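Long-range contacts in flagellin hook IN motif family (Aeromonas hydrophila subsp. hydrophila, PDB 6XI1), which probably forms part of the extender region of an RTX adhesin, whose calcium-bound tandem beta-sandwich repeats help carry the adhesive end toward its target: residues A[378-383]-A[429-434]; A[339-344]-A[371-376]; A[102-107]-A[122-127]; A[33-38]-A[88-93]; A[204-209]-A[231-236]. All blocks are in the same frame, centred on the assembly; numbering follows the deposited sequence.

The chain is a string of repeats, and the contacts sample three calcium-bearing ends along it. Contacts 1 and 2, about 10 Å apart between centres, share a calcium ion, to which Glu378 and Asp432 come from one and Asn340, Asp341, Asp372 and Asp374 from the other. Contacts 3 and 4, about 8 Å apart between centres, meet at another ion, bound by Val127 O and the Glu37 carboxylate; away from it Glu106 OE1 and Tyr88 OH are 2.7 Å apart, a probable hydrogen bond. Contact 5, near the middle, is about 59 Å from contacts 3 and 4 and about 57 Å from contact 2, centre to centre. Contacts 1 and 3 are about 123 Å apart between centres.

Contact 1: residues A[378-383]-A[429-434]; sequences EAKFLA and ASVDGT. With CA (calcium ion), chain V; GOL (glycerol), chain E.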
# COMPACT_ATOMS: atom_id res chain seq x y z
N GLU A 378 3.00 1.46 -53.59
CA GLU A 378 3.12 0.20 -54.37
C GLU A 378 2.45 0.31 -55.74
O GLU A 378 2.51 -0.68 -56.50
CB GLU A 378 2.56 -0.98 -53.57
CG GLU A 378 3.34 -1.22 -52.27
CD GLU A 378 3.15 -2.60 -51.63
OE1 GLU A 378 2.44 -3.51 -52.22
OE2 GLU A 378 3.57 -2.70 -50.47
N ALA A 379 1.91 1.49 -56.09
CA ALA A 379 1.17 1.71 -57.35
C ALA A 379 2.16 2.17 -58.42
O ALA A 379 2.04 3.30 -58.94
CB ALA A 379 0.11 2.77 -57.19
N LYS A 380 3.13 1.31 -58.74
CA LYS A 380 4.01 1.54 -59.89
C LYS A 380 4.56 0.20 -60.37
O LYS A 380 4.43 -0.78 -59.67
CB LYS A 380 5.08 2.57 -59.53
CG LYS A 380 5.93 2.21 -58.34
CD LYS A 380 6.83 3.35 -57.91
CE LYS A 380 7.71 2.95 -56.74
NZ LYS A 380 8.71 4.00 -56.43
N PHE A 381 5.12 0.23 -61.57
CA PHE A 381 5.66 -0.96 -62.26
C PHE A 381 7.16 -1.01 -62.02
O PHE A 381 7.81 0.04 -61.81
CB PHE A 381 5.28 -0.94 -63.73
CG PHE A 381 3.80 -1.14 -63.94
CD1 PHE A 381 3.25 -2.41 -64.03
CD2 PHE A 381 2.96 -0.03 -64.02
CE1 PHE A 381 1.89 -2.57 -64.20
CE2 PHE A 381 1.59 -0.19 -64.14
CZ PHE A 381 1.06 -1.46 -64.29
N LEU A 382 7.69 -2.22 -62.09
CA LEU A 382 9.14 -2.42 -62.32
C LEU A 382 9.42 -2.13 -63.79
O LEU A 382 8.85 -2.79 -64.67
CB LEU A 382 9.52 -3.85 -61.92
CG LEU A 382 9.32 -4.18 -60.45
CD1 LEU A 382 9.52 -5.66 -60.19
CD2 LEU A 382 10.25 -3.34 -59.57
N ALA A 383 10.28 -1.17 -64.06
CA ALA A 383 10.67 -0.83 -65.44
C ALA A 383 11.60 -1.93 -65.94
O ALA A 383 12.39 -2.41 -65.14
CB ALA A 383 11.32 0.54 -65.46
N ALA A 429 5.59 -6.79 -64.21
CA ALA A 429 5.30 -6.82 -62.77
C ALA A 429 5.19 -5.40 -62.19
O ALA A 429 5.92 -4.48 -62.63
CB ALA A 429 6.35 -7.60 -62.05
N SER A 430 4.31 -5.26 -61.20
CA SER A 430 4.30 -4.10 -60.29
C SER A 430 5.42 -4.25 -59.26
O SER A 430 6.03 -5.34 -59.17
CB SER A 430 2.94 -3.90 -59.65
OG SER A 430 2.63 -4.99 -58.84
N VAL A 431 5.71 -3.19 -58.50
CA VAL A 431 6.86 -3.19 -57.55
C VAL A 431 6.68 -4.26 -56.47
O VAL A 431 7.70 -4.73 -55.97
CB VAL A 431 7.10 -1.81 -56.93
CG1 VAL A 431 7.63 -0.86 -58.00
CG2 VAL A 431 5.86 -1.25 -56.25
N ASP A 432 5.48 -4.70 -56.11
CA ASP A 432 5.33 -5.76 -55.07
C ASP A 432 5.47 -7.17 -55.70
O ASP A 432 5.25 -8.12 -54.99
CB ASP A 432 3.99 -5.66 -54.33
CG ASP A 432 2.78 -6.09 -55.13
OD1 ASP A 432 2.92 -6.38 -56.34
OD2 ASP A 432 1.68 -6.18 -54.54
N GLY A 433 5.78 -7.28 -56.99
CA GLY A 433 5.97 -8.59 -57.64
C GLY A 433 4.72 -9.10 -58.33
O GLY A 433 4.84 -10.14 -59.01
N THR A 434 3.57 -8.41 -58.24
CA THR A 434 2.34 -8.87 -58.92
C THR A 434 2.55 -8.84 -60.44
O THR A 434 3.00 -7.80 -60.98
CB THR A 434 1.11 -8.02 -58.54
OG1 THR A 434 1.04 -7.93 -57.10
CG2 THR A 434 -0.13 -8.59 -59.17
CA CA V . 0.78 -4.92 -52.65
C1 GOL E . 9.96 -7.53 -64.49
O1 GOL E . 8.83 -8.26 -64.96
C2 GOL E . 10.12 -6.17 -65.16
O2 GOL E . 11.25 -6.20 -66.03
C3 GOL E . 8.95 -5.67 -65.99
O3 GOL E . 7.88 -5.16 -65.21
O HOH W 1 2.57 -3.39 -56.46
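Glu378 and Asp432 are two of the six residues around a calcium ion, each giving it one carboxylate oxygen. Glu378, CG anti to its carbonyl carbon (chi1 -62°) and extended beyond, brings OE1 2.2 Å from the calcium; Asp432 binds through OD2. The two side chains cross at about a right angle, with their carboxylate planes 67° apart, and Asn340, Asp341, Asp372 and Asp374 complete the site. The other oxygen of Asp432 turns back into its own loop. It is met on the syn side by Thr434 OG1, with OG1 to Asp432 OD1 at 2.6 Å, and on the anti side by the backbone N of Thr434, an Asx turn that fixes the rotation of the carboxylate. The chain around it is a type I beta turn from Ser430 to Gly433, following strand 421-429 of the beta-sandwich repeat, and it faces the loop that leads into strand 384-388. A single beta bridge, Phe381 with Ser430, joins the two. Val431 N donates to Lys380 O at 3.0 Å (150° at the hydrogen), and Leu382 N donates to Ala429 O at 2.9 Å. A water links the loops beside the bridge, donating to Glu378 O at 2.7 Å and accepting from Ser430 OG and Asp432 N. Val431 is wedged against the 378-383 loop by both methyls: CG1 lies 3.5 Å from Lys380 CG, and CG2 3.4 Å from Glu378 O. Leu382 also meets the valine, CD2 to Val431 CG1 being 3.9 Å. The Phe381 ring turns inward onto Leu368 and Val370 of strand 361-371, and its edge passes Ala429 O.

Contact 2: residues A[339-344]-A[371-376]; sequences VNDAAV and TDVDGA. With CA (calcium ion), chain V; CA (calcium ion), chain T; CA (calcium ion), chain S; CA (calcium ion), chain U.
Asp341 and Asp374 belong to a metal-bridged loop pair at the junction leading into the last repeat, where direct bonding between the loops is short and calcium ions do much of the joining. The touching parts run nearly antiparallel, their end-to-end directions 174° apart. At one end they pair as sheet: Val344 and Thr371 form an antiparallel hydrogen-bonded pair, with Val344 N to Thr371 O at 2.7 Å and Thr371 N to Val344 O at 3.1 Å. Farther along, the carboxylate of Asp374 takes over. Its OD2 accepts from Asp341 N at 2.7 Å through the syn lone pair and also binds one calcium, while OD1 binds a second calcium 2.4 Å away. Both oxygens are therefore gripped, which holds the carboxylate between two ions. Asp341 OD1 bridges that second calcium, at 2.4 Å, and a third that OD2 also binds. The oxygens of Asp341 and Asp374 approach one another because they share ions, which probably offset their mutual repulsion. Asp372, with CG anti to its own N (chi1 -161°), presents both oxygens to the first calcium, each at 2.5 Å; OD1 additionally accepts from Asp374 N, an Asx turn in the type I turn from Asp372 to Gly375. Against this polar cluster Val373 CG1 packs on Asp341 CG at 3.7 Å. Glu249, Gln308 and Leu310 reach the second and third ions from the preceding part of the chain. The loops leave strands 329-337 and 361-371 and meet just ahead of strand 344-354, with Ser430 of the 429-434 loop packed on Ala343.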
# COMPACT_ATOMS: atom_id res chain seq x y z
N VAL A 339 0.61 -8.06 -44.41
CA VAL A 339 0.98 -8.96 -45.53
C VAL A 339 0.67 -8.29 -46.85
O VAL A 339 -0.27 -7.43 -46.92
CB VAL A 339 0.30 -10.33 -45.45
CG1 VAL A 339 0.77 -11.06 -44.20
CG2 VAL A 339 -1.22 -10.23 -45.58
N ASN A 340 1.46 -8.61 -47.86
CA ASN A 340 1.20 -8.12 -49.23
C ASN A 340 -0.23 -8.43 -49.67
O ASN A 340 -0.71 -9.58 -49.49
CB ASN A 340 2.15 -8.68 -50.29
CG ASN A 340 1.99 -7.90 -51.57
OD1 ASN A 340 2.08 -6.67 -51.57
ND2 ASN A 340 1.66 -8.61 -52.64
N ASP A 341 -0.87 -7.42 -50.25
CA ASP A 341 -2.04 -7.57 -51.14
C ASP A 341 -1.59 -7.42 -52.60
O ASP A 341 -0.84 -6.45 -52.93
CB ASP A 341 -3.13 -6.56 -50.80
CG ASP A 341 -3.85 -6.90 -49.51
OD1 ASP A 341 -3.22 -6.85 -48.46
OD2 ASP A 341 -5.02 -7.29 -49.60
N ALA A 342 -1.94 -8.39 -53.42
CA ALA A 342 -1.67 -8.38 -54.87
C ALA A 342 -2.22 -7.07 -55.44
O ALA A 342 -3.37 -6.68 -55.13
CB ALA A 342 -2.28 -9.56 -55.57
N ALA A 343 -1.41 -6.41 -56.25
CA ALA A 343 -1.80 -5.22 -57.01
C ALA A 343 -2.91 -5.59 -57.99
O ALA A 343 -2.98 -6.76 -58.43
CB ALA A 343 -0.59 -4.66 -57.71
N VAL A 344 -3.78 -4.63 -58.25
CA VAL A 344 -4.83 -4.73 -59.29
C VAL A 344 -4.32 -4.00 -60.53
O VAL A 344 -4.20 -2.79 -60.51
CB VAL A 344 -6.19 -4.22 -58.79
CG1 VAL A 344 -7.27 -4.38 -59.85
CG2 VAL A 344 -6.58 -4.97 -57.52
N THR A 371 -3.22 -0.21 -59.17
CA THR A 371 -3.63 0.25 -57.82
C THR A 371 -3.36 -0.89 -56.85
O THR A 371 -3.53 -2.09 -57.23
CB THR A 371 -5.11 0.68 -57.82
OG1 THR A 371 -5.24 1.80 -58.69
CG2 THR A 371 -5.59 1.08 -56.45
N ASP A 372 -2.99 -0.55 -55.63
CA ASP A 372 -2.51 -1.51 -54.62
C ASP A 372 -3.11 -1.13 -53.26
O ASP A 372 -2.96 0.03 -52.83
CB ASP A 372 -0.98 -1.54 -54.64
CG ASP A 372 -0.45 -2.81 -53.98
OD1 ASP A 372 -0.89 -3.11 -52.85
OD2 ASP A 372 0.35 -3.51 -54.65
N VAL A 373 -3.85 -2.05 -52.66
CA VAL A 373 -4.44 -1.90 -51.29
C VAL A 373 -3.36 -1.48 -50.28
O VAL A 373 -3.67 -0.76 -49.30
CB VAL A 373 -5.16 -3.23 -50.95
CG1 VAL A 373 -5.30 -3.48 -49.45
CG2 VAL A 373 -6.50 -3.23 -51.63
N ASP A 374 -2.11 -1.88 -50.50
CA ASP A 374 -0.98 -1.63 -49.58
C ASP A 374 -0.48 -0.19 -49.72
O ASP A 374 0.43 0.15 -48.97
CB ASP A 374 0.17 -2.61 -49.78
CG ASP A 374 -0.27 -4.05 -49.54
OD1 ASP A 374 -0.96 -4.30 -48.55
OD2 ASP A 374 0.00 -4.87 -50.39
N GLY A 375 -1.00 0.57 -50.69
CA GLY A 375 -0.80 2.03 -50.72
C GLY A 375 -0.33 2.52 -52.08
O GLY A 375 0.13 1.72 -52.92
N ALA A 376 -0.41 3.83 -52.27
CA ALA A 376 0.12 4.56 -53.44
C ALA A 376 1.60 4.23 -53.65
O ALA A 376 2.04 4.17 -54.81
CB ALA A 376 -0.12 6.03 -53.25
CA CA V . 0.78 -4.92 -52.65
CA CA T . -1.89 -5.71 -46.81
CA CA S . -4.75 -8.45 -47.41
CA CA U . 2.29 1.26 -48.08
O HOH W 2 -3.20 -9.89 -48.58
O HOH W 3 -4.57 -4.39 -54.21
O HOH W 4 -6.43 -9.80 -48.47
O HOH W 5 1.09 3.37 -47.89
O HOH W 6 3.51 -0.70 -48.63
O HOH W 7 1.15 0.60 -46.18

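Contact 3: residues A[102-107]-A[122-127]; sequences ETKVET and ITITGV. With CA (calcium ion), chain L.
The carboxylate of Glu106 is the flat group here, and the terminal methyl of Ile124 sits over its face, CD1 lying 3.8 Å from Glu106 CD. At the edge, Lys104 NZ reaches OE2 at 2.9 Å by the anti lone pair, a salt bridge between residues two apart on one strand. The rest of that edge is met from outside: Leu75 N bonds to OE2, Gly76 N and Tyr88 OH bond to OE1, and Lys104 NZ has a further acceptor in Gly73 O. With chi1 near -47° and the chain extended beyond CG, Glu106 leans toward Ile124. The two strands form an antiparallel hairpin, 158° apart in direction and 4.6 Å between axes. Lys104 with Ile124 and Glu106 with Ile122 are hydrogen-bonded pairs; Ile124 N to Lys104 O is 2.9 Å with 173° at the hydrogen, and Ile122 N to Glu106 O is 2.7 Å. Two residues beyond Ile124, Gly126 N donates to Glu102 O at 2.8 Å, carrying the ladder to Val127, whose carbonyl O binds calcium. The other face, more open to solvent, has side-chain packing across the strands: Thr103 and Thr125 lie side by side, Thr103 CG2 at 3.8 Å from Thr125 OG1, and Val105 CG2 touches Thr123 OG1 at 3.7 Å. A buried carboxylate with four donors around it is probably ionised, and the methyl over its face probably limits the approach of water from that side.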
# COMPACT_ATOMS: atom_id res chain seq x y z
N GLU A 102 3.69 1.57 56.31
CA GLU A 102 4.68 2.51 56.88
C GLU A 102 4.11 3.06 58.20
O GLU A 102 2.94 3.39 58.22
CB GLU A 102 4.99 3.64 55.91
CG GLU A 102 6.02 4.64 56.41
CD GLU A 102 6.34 5.77 55.45
OE1 GLU A 102 5.82 5.74 54.32
OE2 GLU A 102 7.09 6.73 55.84
N THR A 103 4.90 3.10 59.27
CA THR A 103 4.41 3.47 60.62
C THR A 103 4.97 4.83 61.02
O THR A 103 6.09 5.18 60.66
CB THR A 103 4.71 2.39 61.68
OG1 THR A 103 6.11 2.21 61.79
CG2 THR A 103 4.07 1.05 61.38
N LYS A 104 4.18 5.58 61.76
CA LYS A 104 4.63 6.82 62.46
C LYS A 104 4.21 6.70 63.93
O LYS A 104 3.00 6.48 64.18
CB LYS A 104 4.01 8.05 61.82
CG LYS A 104 4.47 9.37 62.40
CD LYS A 104 3.75 10.53 61.83
CE LYS A 104 4.48 11.84 62.02
NZ LYS A 104 4.64 12.16 63.45
N VAL A 105 5.15 6.83 64.85
CA VAL A 105 4.87 6.61 66.30
C VAL A 105 4.89 7.98 66.97
O VAL A 105 5.85 8.73 66.73
CB VAL A 105 5.86 5.62 66.93
CG1 VAL A 105 5.71 5.56 68.44
CG2 VAL A 105 5.66 4.23 66.32
N GLU A 106 3.81 8.31 67.68
CA GLU A 106 3.67 9.59 68.40
C GLU A 106 3.41 9.27 69.87
O GLU A 106 2.69 8.29 70.16
CB GLU A 106 2.54 10.43 67.82
CG GLU A 106 2.57 10.51 66.31
CD GLU A 106 1.62 11.54 65.70
OE1 GLU A 106 0.55 11.82 66.29
OE2 GLU A 106 1.98 12.07 64.64
N THR A 107 3.98 10.09 70.75
CA THR A 107 3.85 9.89 72.22
C THR A 107 3.27 11.14 72.85
O THR A 107 3.54 12.22 72.37
CB THR A 107 5.19 9.57 72.89
OG1 THR A 107 5.96 10.74 72.64
CG2 THR A 107 5.80 8.29 72.37
N ILE A 122 1.03 6.13 70.46
CA ILE A 122 0.08 5.93 69.33
C ILE A 122 0.91 5.56 68.10
O ILE A 122 1.90 6.26 67.82
CB ILE A 122 -0.78 7.19 69.11
CG1 ILE A 122 -1.52 7.63 70.37
CG2 ILE A 122 -1.74 6.99 67.95
CD1 ILE A 122 -2.47 6.57 70.91
N THR A 123 0.57 4.45 67.44
CA THR A 123 1.13 4.07 66.12
C THR A 123 0.09 4.33 65.03
O THR A 123 -1.06 3.80 65.10
CB THR A 123 1.58 2.61 66.11
OG1 THR A 123 2.49 2.44 67.20
CG2 THR A 123 2.22 2.24 64.79
N ILE A 124 0.50 5.08 64.01
CA ILE A 124 -0.28 5.35 62.77
C ILE A 124 0.31 4.45 61.69
O ILE A 124 1.53 4.49 61.54
CB ILE A 124 -0.20 6.83 62.35
CG1 ILE A 124 -0.52 7.79 63.49
CG2 ILE A 124 -1.10 7.08 61.16
CD1 ILE A 124 0.02 9.17 63.24
N THR A 125 -0.51 3.67 61.01
CA THR A 125 -0.05 2.78 59.91
C THR A 125 -0.62 3.28 58.57
O THR A 125 -1.79 3.57 58.51
CB THR A 125 -0.37 1.29 60.15
OG1 THR A 125 0.29 0.92 61.36
CG2 THR A 125 0.14 0.40 59.05
N GLY A 126 0.24 3.40 57.55
CA GLY A 126 -0.15 3.89 56.24
C GLY A 126 -0.77 2.80 55.39
O GLY A 126 -0.53 1.61 55.66
N VAL A 127 -1.54 3.22 54.39
CA VAL A 127 -2.02 2.33 53.30
C VAL A 127 -1.61 2.94 51.96
O VAL A 127 -1.45 4.18 51.85
CB VAL A 127 -3.55 2.12 53.38
CG1 VAL A 127 -3.97 1.42 54.67
CG2 VAL A 127 -4.29 3.42 53.22
CA CA L . -0.99 6.51 51.93

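Contact 4: residues A[33-38]-A[88-93]; sequences GAVTED and YNVDNS. With CA (calcium ion), chain M; CA (calcium ion), chain L.
Asn92 meets Asp38 with both ends of its side-chain amide, and this pair carries the polar part of the contact. The backbone N of Asp38 donates to Asn92 OD1 at 2.8 Å in a fairly straight bond, 24° off the plane of the amide carbonyl. In return Asn92 ND2 donates to Asp38 OD1, also at 2.8 Å, close to its own amide plane and into the anti lone pair of the carboxylate. The amide and carboxylate planes stand 80° apart, so the two groups meet nearly perpendicular. The other carboxylate oxygen is satisfied by metal: Asp38 OD2 binds one calcium at 2.3 Å. That ion is shared with Glu37, whose OE2 lies 2.3 Å from it and also joins OE1 in chelating a second calcium, OE1 at 2.5 Å. Glu37 gets there because CG is anti to the backbone N (chi1 170°) and the chain runs on extended. Its OE1 also probably accepts a hydrogen bond from Val127 N. Gln96 and Asp129 are further ligands of the ion that Asp38 binds, and Gln96 NE2 donates to Asn92 O, so the amide residue is tied to the site on that side as well. Away from the metals the contact turns apolar: Val35 CG2 lies 4.2 Å from Tyr88 CE2 and 4.4 Å from Val90 CG1. Strands 26-36 and 85-91 do not pair directly; strand 43-53 comes between them in the sheet, placing Leu44 against Val35 and Asn92, while Ile124 of strand 117-125 packs on both Val35 and Tyr88 in the interior.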
# COMPACT_ATOMS: atom_id res chain seq x y z
N GLY A 33 -2.11 2.60 71.53
CA GLY A 33 -3.23 2.78 70.61
C GLY A 33 -2.69 2.78 69.20
O GLY A 33 -1.45 2.99 69.03
N ALA A 34 -3.58 2.49 68.26
CA ALA A 34 -3.22 2.32 66.83
C ALA A 34 -4.35 2.90 65.99
O ALA A 34 -5.52 2.73 66.38
CB ALA A 34 -2.98 0.87 66.51
N VAL A 35 -4.00 3.61 64.92
CA VAL A 35 -4.95 4.05 63.87
C VAL A 35 -4.30 3.69 62.53
O VAL A 35 -3.06 3.62 62.46
CB VAL A 35 -5.28 5.55 63.98
CG1 VAL A 35 -6.01 5.87 65.28
CG2 VAL A 35 -4.04 6.43 63.83
N THR A 36 -5.12 3.35 61.55
CA THR A 36 -4.69 3.09 60.16
C THR A 36 -5.24 4.24 59.32
O THR A 36 -6.44 4.58 59.44
CB THR A 36 -5.12 1.69 59.69
OG1 THR A 36 -4.48 0.77 60.58
CG2 THR A 36 -4.71 1.38 58.27
N GLU A 37 -4.40 4.77 58.44
CA GLU A 37 -4.80 5.71 57.38
C GLU A 37 -6.08 5.20 56.72
O GLU A 37 -6.14 3.99 56.47
CB GLU A 37 -3.65 5.81 56.38
CG GLU A 37 -4.03 6.56 55.11
CD GLU A 37 -2.98 6.52 54.00
OE1 GLU A 37 -1.86 6.06 54.25
OE2 GLU A 37 -3.31 6.97 52.93
N ASP A 38 -7.04 6.09 56.50
CA ASP A 38 -8.34 5.87 55.81
C ASP A 38 -9.23 4.83 56.54
O ASP A 38 -10.17 4.31 55.90
CB ASP A 38 -8.10 5.47 54.34
CG ASP A 38 -7.33 6.52 53.53
OD1 ASP A 38 -7.54 7.72 53.76
OD2 ASP A 38 -6.49 6.13 52.70
N TYR A 88 -7.12 10.08 71.39
CA TYR A 88 -6.19 10.54 70.33
C TYR A 88 -7.00 10.83 69.07
O TYR A 88 -7.87 10.00 68.70
CB TYR A 88 -5.11 9.48 70.08
CG TYR A 88 -4.24 9.80 68.90
CD1 TYR A 88 -3.10 10.58 69.04
CD2 TYR A 88 -4.57 9.33 67.64
CE1 TYR A 88 -2.28 10.85 67.95
CE2 TYR A 88 -3.78 9.63 66.54
CZ TYR A 88 -2.62 10.37 66.70
OH TYR A 88 -1.81 10.64 65.62
N ASN A 89 -6.73 11.98 68.45
CA ASN A 89 -7.34 12.41 67.17
C ASN A 89 -6.23 12.86 66.21
O ASN A 89 -5.32 13.54 66.66
CB ASN A 89 -8.35 13.56 67.35
CG ASN A 89 -9.62 13.11 68.01
OD1 ASN A 89 -10.24 12.12 67.61
ND2 ASN A 89 -10.00 13.79 69.07
N VAL A 90 -6.30 12.44 64.96
CA VAL A 90 -5.44 13.01 63.87
C VAL A 90 -6.29 13.14 62.61
O VAL A 90 -7.11 12.22 62.34
CB VAL A 90 -4.16 12.18 63.68
CG1 VAL A 90 -4.45 10.77 63.18
CG2 VAL A 90 -3.16 12.87 62.75
N ASP A 91 -6.13 14.26 61.89
CA ASP A 91 -6.76 14.46 60.56
C ASP A 91 -6.25 13.36 59.63
O ASP A 91 -5.03 13.29 59.42
CB ASP A 91 -6.45 15.84 60.00
CG ASP A 91 -7.16 16.98 60.72
OD1 ASP A 91 -8.24 16.75 61.28
OD2 ASP A 91 -6.61 18.09 60.72
N ASN A 92 -7.15 12.54 59.10
CA ASN A 92 -6.83 11.53 58.06
C ASN A 92 -6.05 12.17 56.89
O ASN A 92 -5.17 11.50 56.33
CB ASN A 92 -8.10 10.89 57.54
CG ASN A 92 -7.81 9.67 56.70
OD1 ASN A 92 -6.99 8.83 57.06
ND2 ASN A 92 -8.51 9.56 55.59
N SER A 93 -6.31 13.45 56.59
CA SER A 93 -5.66 14.19 55.48
C SER A 93 -4.15 14.30 55.72
O SER A 93 -3.39 14.32 54.75
CB SER A 93 -6.30 15.55 55.27
OG SER A 93 -6.02 16.41 56.37
CA CA M . -4.94 7.10 51.28
CA CA L . -0.99 6.51 51.93
O HOH W 8 -5.29 4.94 50.10
O HOH W 9 -6.99 7.59 50.23

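Contact 5: residues A[204-209]-A[231-236]; sequences LGEGET and TGVNDA. With CA (calcium ion), chain O; CA (calcium ion), chain R; CA (calcium ion), chain P.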
# COMPACT_ATOMS: atom_id res chain seq x y z
N LEU A 204 -1.06 -3.83 5.62
CA LEU A 204 -2.19 -2.88 5.81
C LEU A 204 -2.40 -2.10 4.51
O LEU A 204 -1.47 -1.60 3.86
CB LEU A 204 -1.92 -1.95 6.99
CG LEU A 204 -1.80 -2.61 8.36
CD1 LEU A 204 -1.25 -1.57 9.36
CD2 LEU A 204 -3.15 -3.18 8.82
N GLY A 205 -3.67 -2.03 4.12
CA GLY A 205 -4.06 -1.28 2.93
C GLY A 205 -4.25 0.20 3.29
O GLY A 205 -4.11 0.57 4.46
N GLU A 206 -4.56 0.98 2.29
CA GLU A 206 -4.73 2.45 2.40
C GLU A 206 -5.75 2.75 3.50
O GLU A 206 -6.91 2.27 3.41
CB GLU A 206 -5.10 3.05 1.04
CG GLU A 206 -5.11 4.58 1.06
CD GLU A 206 -3.76 5.28 1.13
OE1 GLU A 206 -2.70 4.77 0.61
OE2 GLU A 206 -3.77 6.40 1.68
N GLY A 207 -5.33 3.50 4.53
CA GLY A 207 -6.24 3.91 5.61
C GLY A 207 -6.66 2.79 6.54
O GLY A 207 -7.41 3.06 7.50
N GLU A 208 -6.16 1.56 6.36
CA GLU A 208 -6.52 0.46 7.26
C GLU A 208 -5.73 0.63 8.57
O GLU A 208 -4.55 0.97 8.51
CB GLU A 208 -6.15 -0.86 6.62
CG GLU A 208 -6.63 -2.05 7.38
CD GLU A 208 -6.37 -3.37 6.67
OE1 GLU A 208 -5.62 -3.39 5.67
OE2 GLU A 208 -6.89 -4.39 7.19
N THR A 209 -6.34 0.35 9.70
CA THR A 209 -5.73 0.61 11.03
C THR A 209 -5.52 -0.68 11.79
O THR A 209 -6.21 -1.74 11.57
CB THR A 209 -6.52 1.61 11.88
OG1 THR A 209 -7.79 1.00 12.07
CG2 THR A 209 -6.62 2.99 11.28
N THR A 231 -1.51 3.03 10.82
CA THR A 231 -2.35 3.26 9.62
C THR A 231 -1.58 2.84 8.39
O THR A 231 -0.43 3.29 8.20
CB THR A 231 -2.84 4.72 9.53
OG1 THR A 231 -3.58 5.01 10.73
CG2 THR A 231 -3.72 4.93 8.32
N GLY A 232 -2.23 2.03 7.53
CA GLY A 232 -1.64 1.54 6.27
C GLY A 232 -1.66 2.53 5.14
O GLY A 232 -2.42 3.60 5.23
N VAL A 233 -0.77 2.32 4.18
CA VAL A 233 -0.80 3.02 2.88
C VAL A 233 -0.87 1.96 1.78
O VAL A 233 -0.41 0.80 2.01
CB VAL A 233 0.41 3.95 2.67
CG1 VAL A 233 0.44 5.10 3.69
CG2 VAL A 233 1.73 3.21 2.71
N ASN A 234 -1.39 2.36 0.63
CA ASN A 234 -1.45 1.46 -0.54
C ASN A 234 -0.04 1.06 -0.95
O ASN A 234 0.87 1.93 -1.05
CB ASN A 234 -2.15 2.05 -1.76
CG ASN A 234 -2.34 0.96 -2.78
OD1 ASN A 234 -2.91 -0.06 -2.46
ND2 ASN A 234 -1.82 1.17 -3.98
N ASP A 235 0.11 -0.22 -1.22
CA ASP A 235 1.22 -0.80 -2.03
C ASP A 235 0.73 -1.14 -3.44
O ASP A 235 -0.39 -1.78 -3.59
CB ASP A 235 1.78 -2.05 -1.33
CG ASP A 235 2.62 -1.70 -0.10
OD1 ASP A 235 2.05 -1.28 0.93
OD2 ASP A 235 3.88 -1.69 -0.27
N ALA A 236 1.47 -0.65 -4.44
CA ALA A 236 1.21 -0.88 -5.87
C ALA A 236 1.18 -2.39 -6.06
O ALA A 236 2.04 -3.11 -5.46
CB ALA A 236 2.22 -0.20 -6.75
CA CA O . 0.39 -1.33 2.62
CA CA R . -2.42 -2.37 -3.13
CA CA P . 4.20 -0.18 1.59
O HOH W 10 -4.63 -0.41 -0.39
O HOH W 11 -2.87 6.44 5.03
O HOH W 12 3.31 1.46 0.01
O HOH W 13 6.17 0.07 0.40
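Glu206 folds back on the 231-236 loop: CG is anti to the backbone N (chi1 -173°), but the chain bends at chi2, and OE1 accepts from Asn234 N at 2.7 Å. It is met on the anti side, 29° out of the carboxylate plane, with Val233 CA 3.4 Å from OE1. Glu208 by contrast is extended and serves its own loop, OE1 taking Gly205 N at 2.8 Å in an almost straight bond and bracing the type II turn from Gly205 to Glu208. Thr209 and Thr231 lie side by side, pointing the same way, with Thr209 CG2 at 3.7 Å from Thr231 OG1. Between them and the metals, Gly232 is gripped through its backbone. Its N donates to Glu208 O, its O receives Gly207 N at 3.0 Å from above the carbonyl plane, and its CA rests 3.6 Å from Leu204 CB. This junction belongs to the linker between two beta-sandwich repeats. Leu204 O and Val233 O, 3.2 Å apart, both bind one calcium, which Asp235 OD1 also reaches and Glu143 and Asp268 help complete. The ion probably offsets the repulsion between those carbonyl oxygens, while the bonds at Gly232 and Asn234 N join the loops directly.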